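Local coordinates for protein orotidine 5'-phosphate decarboxylase (Streptomyces avermitilis, PDB 3V75) that probably catalyses the decarboxylation of orotidine 5'-phosphate to UMP and carbon dioxide, the last step of de novo UMP biosynthesis, at residues A[87-92]-A[97-102]; A[199-204]-A[233-238]; A[249-254]-A[291-296]. All blocks are in the same frame, centred on the assembly; numbering follows the deposited sequence.

Contact 1 of 3, residues A[87-92]-A[97-102]; sequences AFFERF and VAVLEK
F89 lays its aromatic ring against L100, and this pair carries most of the interface between the short helix 86-90 and the longer helix 93-109 that follows it. L100 meets the ring in two places. Its CD1 methyl stands over the centre of one face, 3.8 Å from the centroid of the F89 ring and only 6° off the ring normal, a CH-pi contact of nearly ideal geometry. Nearer the backbone, L100 CB packs against F89 CD1 at 3.6 Å, so that the leucine follows the ring from its root to its face. The L100 side chain takes this course because its CG is anti to the backbone N (chi1 -179°) and its chi2 of 58° brings CD1 round over the phenyl group. V99 comes from a different direction: its CG1 methyl lies at the ring edge, near the ring plane, 4.0 Å from F89 CE1. V97 has almost as much area covered as L100 but makes looser contacts, its CG2 approaching E90 CA at 4.5 Å.

Both helices lie in the connection between strand 81-84 and strand 113-120 of the TIM barrel, and F89 and L100 pack the two together. F89 also reaches P47 and S68, the latter on helix 61-75, while V99 touches L64 of that same helix, which packs the pair against the neighbouring helix and the loop at P47. Beside this apolar cluster the carboxylate of E90 faces polar company: OE2 is hydrogen-bonded to S86 and forms a salt bridge with R120, and OE1 forms a salt bridge with R120 of the second subunit.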
loop_
_atom_site.group_PDB
_atom_site.type_symbol
_atom_site.label_atom_id
_atom_site.label_comp_id
_atom_site.label_asym_id
_atom_site.label_seq_id
_atom_site.Cartn_x
_atom_site.Cartn_y
_atom_site.Cartn_z
ATOM N N ALA A 87 8.854 1.848 1.047
ATOM C CA ALA A 87 9.256 0.439 1.084
ATOM C C ALA A 87 10.700 0.235 1.526
ATOM O O ALA A 87 11.032 -0.741 2.182
ATOM C CB ALA A 87 9.034 -0.238 -0.281
ATOM N N PHE A 88 11.575 1.161 1.117
ATOM C CA PHE A 88 12.999 1.005 1.418
ATOM C C PHE A 88 13.305 1.219 2.901
ATOM O O PHE A 88 14.345 0.790 3.379
ATOM C CB PHE A 88 13.851 1.932 0.539
ATOM C CG PHE A 88 13.678 1.663 -0.939
ATOM C CD1 PHE A 88 13.733 0.367 -1.435
ATOM C CD2 PHE A 88 13.480 2.706 -1.833
ATOM C CE1 PHE A 88 13.565 0.133 -2.841
ATOM C CE2 PHE A 88 13.321 2.463 -3.183
ATOM C CZ PHE A 88 13.357 1.183 -3.666
ATOM N N PHE A 89 12.390 1.886 3.609
ATOM C CA PHE A 89 12.484 2.069 5.056
ATOM C C PHE A 89 11.773 0.886 5.762
ATOM O O PHE A 89 12.270 0.344 6.748
ATOM C CB PHE A 89 11.836 3.415 5.434
ATOM C CG PHE A 89 12.548 4.603 4.872
ATOM C CD1 PHE A 89 13.474 5.313 5.650
ATOM C CD2 PHE A 89 12.327 4.991 3.556
ATOM C CE1 PHE A 89 14.163 6.413 5.134
ATOM C CE2 PHE A 89 13.008 6.104 3.019
ATOM C CZ PHE A 89 13.936 6.819 3.824
ATOM N N GLU A 90 10.602 0.494 5.233
ATOM C CA GLU A 90 9.784 -0.535 5.881
ATOM C C GLU A 90 10.501 -1.865 5.943
ATOM O O GLU A 90 10.210 -2.698 6.810
ATOM C CB GLU A 90 8.474 -0.743 5.116
ATOM C CG GLU A 90 7.543 0.420 5.161
ATOM C CD GLU A 90 6.250 0.123 4.438
ATOM O OE1 GLU A 90 5.755 -1.029 4.521
ATOM O OE2 GLU A 90 5.726 1.031 3.753
ATOM N N ARG A 91 11.421 -2.097 4.998
ATOM C CA ARG A 91 12.150 -3.372 4.975
ATOM C C ARG A 91 12.977 -3.580 6.243
ATOM O O ARG A 91 13.340 -4.711 6.563
ATOM C CB ARG A 91 13.021 -3.504 3.699
ATOM C CG ARG A 91 14.186 -2.538 3.672
ATOM C CD ARG A 91 14.719 -2.415 2.241
ATOM N NE ARG A 91 15.835 -1.462 2.131
ATOM C CZ ARG A 91 17.117 -1.835 2.154
ATOM N NH1 ARG A 91 17.439 -3.121 2.308
ATOM N NH2 ARG A 91 18.078 -0.912 2.039
ATOM N N PHE A 92 13.249 -2.490 6.970
ATOM C CA PHE A 92 13.929 -2.589 8.268
ATOM C C PHE A 92 12.961 -2.531 9.466
ATOM O O PHE A 92 13.403 -2.397 10.604
ATOM C CB PHE A 92 15.043 -1.526 8.390
ATOM C CG PHE A 92 16.134 -1.692 7.364
ATOM C CD1 PHE A 92 16.894 -2.867 7.318
ATOM C CD2 PHE A 92 16.345 -0.711 6.400
ATOM C CE1 PHE A 92 17.897 -3.031 6.336
ATOM C CE2 PHE A 92 17.350 -0.873 5.411
ATOM C CZ PHE A 92 18.107 -2.016 5.397
ATOM N N VAL A 97 11.188 2.661 9.935
ATOM C CA VAL A 97 10.141 3.682 9.976
ATOM C C VAL A 97 10.532 4.874 10.866
ATOM O O VAL A 97 10.196 6.027 10.557
ATOM C CB VAL A 97 8.757 3.055 10.352
ATOM C CG1 VAL A 97 7.652 4.148 10.427
ATOM C CG2 VAL A 97 8.370 1.954 9.328
ATOM N N ALA A 98 11.263 4.604 11.949
ATOM C CA ALA A 98 11.745 5.675 12.815
ATOM C C ALA A 98 12.717 6.598 12.049
ATOM O O ALA A 98 12.648 7.835 12.169
ATOM C CB ALA A 98 12.416 5.084 14.080
ATOM N N VAL A 99 13.600 6.011 11.238
ATOM C CA VAL A 99 14.477 6.852 10.378
ATOM C C VAL A 99 13.625 7.670 9.407
ATOM O O VAL A 99 13.897 8.841 9.170
ATOM C CB VAL A 99 15.479 5.981 9.596
ATOM C CG1 VAL A 99 16.240 6.848 8.581
ATOM C CG2 VAL A 99 16.455 5.308 10.575
ATOM N N LEU A 100 12.582 7.042 8.848
ATOM C CA LEU A 100 11.693 7.746 7.932
ATOM C C LEU A 100 11.014 8.941 8.605
ATOM O O LEU A 100 10.934 10.030 8.021
ATOM C CB LEU A 100 10.637 6.799 7.353
ATOM C CG LEU A 100 9.635 7.377 6.357
ATOM C CD1 LEU A 100 10.326 8.002 5.146
ATOM C CD2 LEU A 100 8.714 6.229 5.936
ATOM N N GLU A 101 10.557 8.747 9.844
ATOM C CA GLU A 101 9.943 9.847 10.591
ATOM C C GLU A 101 10.883 11.032 10.694
ATOM O O GLU A 101 10.488 12.186 10.450
ATOM C CB GLU A 101 9.558 9.373 12.005
ATOM C CG GLU A 101 8.356 8.431 11.991
ATOM C CD GLU A 101 8.132 7.726 13.317
ATOM O OE1 GLU A 101 9.091 7.514 14.098
ATOM O OE2 GLU A 101 6.948 7.363 13.569
ATOM N N LYS A 102 12.124 10.755 11.086
ATOM C CA LYS A 102 13.097 11.844 11.305
ATOM C C LYS A 102 13.437 12.540 9.999
ATOM O O LYS A 102 13.589 13.763 9.942
ATOM C CB LYS A 102 14.389 11.306 11.901
ATOM C CG LYS A 102 14.283 10.765 13.267
ATOM C CD LYS A 102 15.704 10.463 13.816
ATOM C CE LYS A 102 16.716 10.149 12.672
ATOM N NZ LYS A 102 16.944 8.611 12.519
#

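Contact 2 of 3, residues A[199-204]-A[233-238]; sequences TMLAHL and LDINGP
I235 projects from the loop between strands 217-221 and 239-241 onto helix 196-207, where it meets L201 and L204, one helical turn apart. Its CB lies 4.1 Å from the carbonyl oxygen of L201, and at this carbon the side chain divides. The methyl I235 CG2 comes against the helix backbone, 3.4 Å from L201 O, and also packs on L201 CB at 4.0 Å. The other branch leaves through CG1, which sits between the backbone N and the carbonyl carbon (chi1 62°), and runs on extended to CD1. I235 CD1 settles against L204, 4.0 Å from L204 CD1 and just as near L204 CB, with the two side chains lying side by side and pointing the same way, whereas L201 crosses the isoleucine at about a right angle.

The loop runs into the seventh strand of the TIM barrel, and the helix is the one that precedes the sixth, so the contact fastens a barrel connection to the outer helical layer. On the barrel side, L201 and L204 also touch A219 of strand 217-221, and L204 reaches F217 and, on strand 170-176, V173. L233 extends the apolar patch past I235: its CD2 reaches L201 CD1 at 3.9 Å. An alanine in place of I235 would remove both branches beyond CB and would probably leave L204 CD1 without its partner from the loop and open a gap beside L201. The backbone next to this side chain is held too, I235 O accepting a hydrogen bond from N208 ND2.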
loop_
_atom_site.group_PDB
_atom_site.type_symbol
_atom_site.label_atom_id
_atom_site.label_comp_id
_atom_site.label_asym_id
_atom_site.label_seq_id
_atom_site.Cartn_x
_atom_site.Cartn_y
_atom_site.Cartn_z
ATOM N N THR A 199 -10.508 7.432 -16.325
ATOM C CA THR A 199 -11.529 7.585 -15.303
ATOM C C THR A 199 -10.913 8.272 -14.100
ATOM O O THR A 199 -11.509 9.209 -13.542
ATOM C CB THR A 199 -12.085 6.182 -14.925
ATOM O OG1 THR A 199 -12.726 5.640 -16.082
ATOM C CG2 THR A 199 -13.108 6.281 -13.771
HETATM N N MSE A 200 -9.711 7.839 -13.701
HETATM C CA MSE A 200 -9.046 8.477 -12.567
HETATM C C MSE A 200 -8.724 9.945 -12.866
HETATM O O MSE A 200 -8.904 10.818 -12.012
HETATM C CB MSE A 200 -7.767 7.726 -12.163
HETATM C CG MSE A 200 -8.008 6.284 -11.781
HETATM SE SE MSE A 200 -9.384 6.134 -10.379
HETATM C CE MSE A 200 -9.720 4.214 -10.588
ATOM N N LEU A 201 -8.195 10.214 -14.058
ATOM C CA LEU A 201 -7.890 11.598 -14.423
ATOM C C LEU A 201 -9.144 12.467 -14.369
ATOM O O LEU A 201 -9.092 13.591 -13.865
ATOM C CB LEU A 201 -7.242 11.676 -15.812
ATOM C CG LEU A 201 -5.872 11.006 -15.904
ATOM C CD1 LEU A 201 -5.465 10.909 -17.387
ATOM C CD2 LEU A 201 -4.816 11.791 -15.095
ATOM N N ALA A 202 -10.264 11.956 -14.887
ATOM C CA ALA A 202 -11.505 12.730 -14.849
ATOM C C ALA A 202 -11.975 12.988 -13.402
ATOM O O ALA A 202 -12.482 14.082 -13.093
ATOM C CB ALA A 202 -12.619 12.061 -15.660
ATOM N N HIS A 203 -11.847 11.986 -12.532
ATOM C CA HIS A 203 -12.207 12.198 -11.121
ATOM C C HIS A 203 -11.348 13.311 -10.535
ATOM O O HIS A 203 -11.837 14.162 -9.764
ATOM C CB HIS A 203 -11.942 10.938 -10.290
ATOM C CG HIS A 203 -13.000 9.887 -10.397
ATOM N ND1 HIS A 203 -14.312 10.120 -10.050
ATOM C CD2 HIS A 203 -12.918 8.572 -10.721
ATOM C CE1 HIS A 203 -15.003 8.996 -10.179
ATOM N NE2 HIS A 203 -14.178 8.044 -10.579
ATOM N N LEU A 204 -10.050 13.296 -10.852
ATOM C CA LEU A 204 -9.147 14.316 -10.319
ATOM C C LEU A 204 -9.493 15.704 -10.865
ATOM O O LEU A 204 -9.457 16.700 -10.102
ATOM C CB LEU A 204 -7.698 13.971 -10.626
ATOM C CG LEU A 204 -7.195 12.728 -9.889
ATOM C CD1 LEU A 204 -5.902 12.252 -10.557
ATOM C CD2 LEU A 204 -6.966 12.996 -8.387
ATOM N N LEU A 233 -4.543 15.252 -19.731
ATOM C CA LEU A 233 -3.774 15.498 -18.514
ATOM C C LEU A 233 -4.066 16.881 -17.908
ATOM O O LEU A 233 -3.442 17.242 -16.893
ATOM C CB LEU A 233 -2.265 15.349 -18.811
ATOM C CG LEU A 233 -1.863 13.971 -19.319
ATOM C CD1 LEU A 233 -0.310 13.947 -19.582
ATOM C CD2 LEU A 233 -2.273 12.892 -18.350
ATOM N N ASP A 234 -4.994 17.630 -18.511
ATOM C CA ASP A 234 -5.466 18.947 -18.062
ATOM C C ASP A 234 -6.363 18.708 -16.842
ATOM O O ASP A 234 -7.583 18.901 -16.996
ATOM C CB ASP A 234 -6.362 19.607 -19.150
ATOM C CG ASP A 234 -6.651 21.108 -18.878
ATOM O OD1 ASP A 234 -6.189 21.618 -17.847
ATOM O OD2 ASP A 234 -7.346 21.765 -19.717
ATOM N N ILE A 235 -5.841 18.273 -15.698
ATOM C CA ILE A 235 -6.685 17.961 -14.527
ATOM C C ILE A 235 -6.624 19.037 -13.457
ATOM O O ILE A 235 -7.193 18.872 -12.371
ATOM C CB ILE A 235 -6.314 16.592 -13.916
ATOM C CG1 ILE A 235 -4.870 16.589 -13.417
ATOM C CG2 ILE A 235 -6.548 15.501 -14.960
ATOM C CD1 ILE A 235 -4.505 15.403 -12.523
ATOM N N ASN A 236 -5.966 20.151 -13.754
ATOM C CA ASN A 236 -5.773 21.225 -12.761
ATOM C C ASN A 236 -5.200 20.684 -11.453
ATOM O O ASN A 236 -5.550 21.138 -10.334
ATOM C CB ASN A 236 -7.046 22.049 -12.505
ATOM C CG ASN A 236 -6.757 23.285 -11.694
ATOM O OD1 ASN A 236 -5.688 23.899 -11.865
ATOM N ND2 ASN A 236 -7.651 23.640 -10.771
ATOM N N GLY A 237 -4.298 19.711 -11.584
ATOM C CA GLY A 237 -3.565 19.190 -10.439
ATOM C C GLY A 237 -2.200 18.705 -10.872
ATOM O O GLY A 237 -1.925 18.581 -12.079
ATOM N N PRO A 238 -1.324 18.477 -9.903
ATOM C CA PRO A 238 0.075 18.161 -10.231
ATOM C C PRO A 238 0.201 16.747 -10.809
ATOM O O PRO A 238 -0.589 15.824 -10.457
ATOM C CB PRO A 238 0.791 18.267 -8.886
ATOM C CG PRO A 238 -0.306 17.999 -7.843
ATOM C CD PRO A 238 -1.571 18.595 -8.453
#

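Contact 3 of 3, residues A[249-254]-A[291-296]; sequences AAPADL and AEEIRA
P251 turns its ring toward helix 280-299 and meets two consecutive residues there, E293 and I294. Against I294 the proline lies at about a right angle, its CB 3.6 Å from I294 CG1 and its CG almost as near the same atom. Toward E293 the approach is slanted: P251 CB packs on E293 CB at 3.6 Å, while the carboxylate oxygen E293 OE1 comes to 3.5 Å from P251 CG. The glutamate gets there because its CG is anti to the carbonyl carbon (chi1 -71°) and the chain beyond stays extended, so that E293 meets the proline at its two ends, CB and OE1, and not along its length. L254, at the start of helix 254-258, adds a second, lighter touch through its CD1, 4.2 Å from I294 CG2. I294 also packs on P40.

The contact joins the loop after the seventh barrel strand, 239-241, to the C-terminal helix that follows the eighth. The loop is braced locally by D253, whose OD2 accepts from A250 N at 2.9 Å, 30° out of the carboxylate plane. Across the interface itself the partners are almost wholly carbon, so the attachment relies on shape and the burial of apolar surface, with the E293 carboxylate merely bordering the proline ring.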
loop_
_atom_site.group_PDB
_atom_site.type_symbol
_atom_site.label_atom_id
_atom_site.label_comp_id
_atom_site.label_asym_id
_atom_site.label_seq_id
_atom_site.Cartn_x
_atom_site.Cartn_y
_atom_site.Cartn_z
ATOM N N ALA A 249 13.159 10.841 -21.408
ATOM C CA ALA A 249 12.647 11.634 -20.295
ATOM C C ALA A 249 13.767 12.457 -19.671
ATOM O O ALA A 249 13.830 12.676 -18.445
ATOM C CB ALA A 249 11.969 10.778 -19.245
ATOM N N ALA A 250 14.636 12.951 -20.528
ATOM C CA ALA A 250 15.548 13.976 -20.117
ATOM C C ALA A 250 14.715 15.263 -19.908
ATOM O O ALA A 250 13.633 15.405 -20.484
ATOM C CB ALA A 250 16.581 14.172 -21.235
ATOM N N PRO A 251 15.233 16.213 -19.121
ATOM C CA PRO A 251 14.548 17.491 -18.956
ATOM C C PRO A 251 14.077 18.107 -20.269
ATOM O O PRO A 251 12.921 18.558 -20.366
ATOM C CB PRO A 251 15.619 18.352 -18.309
ATOM C CG PRO A 251 16.291 17.359 -17.397
ATOM C CD PRO A 251 16.416 16.120 -18.248
ATOM N N ALA A 252 14.928 18.110 -21.298
ATOM C CA ALA A 252 14.551 18.761 -22.549
ATOM C C ALA A 252 13.364 18.091 -23.248
ATOM O O ALA A 252 12.699 18.713 -24.074
ATOM C CB ALA A 252 15.762 18.844 -23.501
ATOM N N ASP A 253 13.116 16.811 -22.935
ATOM C CA ASP A 253 12.028 16.040 -23.557
ATOM C C ASP A 253 10.681 16.298 -22.905
ATOM O O ASP A 253 9.659 15.927 -23.481
ATOM C CB ASP A 253 12.261 14.528 -23.390
ATOM C CG ASP A 253 13.571 14.046 -24.022
ATOM O OD1 ASP A 253 13.947 14.549 -25.103
ATOM O OD2 ASP A 253 14.240 13.172 -23.399
ATOM N N LEU A 254 10.675 16.871 -21.695
ATOM C CA LEU A 254 9.407 16.922 -20.935
ATOM C C LEU A 254 8.278 17.723 -21.600
ATOM O O LEU A 254 7.125 17.290 -21.584
ATOM C CB LEU A 254 9.613 17.380 -19.480
ATOM C CG LEU A 254 10.614 16.509 -18.724
ATOM C CD1 LEU A 254 10.775 16.998 -17.299
ATOM C CD2 LEU A 254 10.207 14.997 -18.788
ATOM N N ALA A 291 17.144 20.829 -11.998
ATOM C CA ALA A 291 16.091 21.824 -11.832
ATOM C C ALA A 291 16.232 22.910 -12.884
ATOM O O ALA A 291 15.227 23.392 -13.462
ATOM C CB ALA A 291 16.132 22.424 -10.448
ATOM N N GLU A 292 17.471 23.336 -13.147
ATOM C CA GLU A 292 17.657 24.402 -14.132
ATOM C C GLU A 292 17.326 23.955 -15.540
ATOM O O GLU A 292 16.739 24.719 -16.325
ATOM C CB GLU A 292 19.084 24.940 -14.090
ATOM C CG GLU A 292 19.340 25.978 -15.153
ATOM C CD GLU A 292 18.284 27.143 -15.148
ATOM O OE1 GLU A 292 17.946 27.689 -16.241
ATOM O OE2 GLU A 292 17.762 27.516 -14.053
ATOM N N GLU A 293 17.721 22.731 -15.890
ATOM C CA GLU A 293 17.418 22.250 -17.232
ATOM C C GLU A 293 15.923 22.093 -17.459
ATOM O O GLU A 293 15.413 22.372 -18.558
ATOM C CB GLU A 293 18.077 20.909 -17.483
ATOM C CG GLU A 293 19.575 21.035 -17.616
ATOM C CD GLU A 293 20.243 19.652 -17.781
ATOM O OE1 GLU A 293 19.609 18.579 -17.594
ATOM O OE2 GLU A 293 21.466 19.658 -18.034
ATOM N N ILE A 294 15.220 21.615 -16.435
ATOM C CA ILE A 294 13.772 21.479 -16.547
ATOM C C ILE A 294 13.131 22.873 -16.632
ATOM O O ILE A 294 12.296 23.115 -17.502
ATOM C CB ILE A 294 13.197 20.693 -15.375
ATOM C CG1 ILE A 294 13.767 19.267 -15.387
ATOM C CG2 ILE A 294 11.653 20.684 -15.458
ATOM C CD1 ILE A 294 13.511 18.482 -14.100
ATOM N N ARG A 295 13.550 23.798 -15.759
ATOM C CA ARG A 295 13.048 25.172 -15.797
ATOM C C ARG A 295 13.200 25.756 -17.192
ATOM O O ARG A 295 12.268 26.346 -17.745
ATOM C CB ARG A 295 13.788 26.058 -14.761
ATOM C CG ARG A 295 13.161 27.443 -14.513
ATOM C CD ARG A 295 14.233 28.516 -14.254
ATOM N NE ARG A 295 15.122 28.578 -15.417
ATOM C CZ ARG A 295 14.896 29.285 -16.538
ATOM N NH1 ARG A 295 13.825 30.087 -16.656
ATOM N NH2 ARG A 295 15.771 29.200 -17.518
ATOM N N ALA A 296 14.387 25.593 -17.776
ATOM C CA ALA A 296 14.669 26.147 -19.101
ATOM C C ALA A 296 13.816 25.476 -20.180
ATOM O O ALA A 296 13.312 26.139 -21.109
ATOM C CB ALA A 296 16.113 25.981 -19.422
#

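The three contacts follow one another along the chain without interleaving and none touches another. Contact 1 lies across the chain's centre from both others, its centre about 31 Å from each; contacts 2 and 3 are closer neighbours, with centres about 23 Å and nearest atoms about 8 Å apart. Contact 1 joins two helices, whereas contacts 2 and 3 each join a loop to a helix. Contact 1 is the one near the predicted active site: the side chain of E90 is about 9 Å from that of K119, the probable proton donor, whereas contacts 2 and 3 lie away from it. Contacts 1 and 2 also touch the second subunit, while contact 3 is untouched by it.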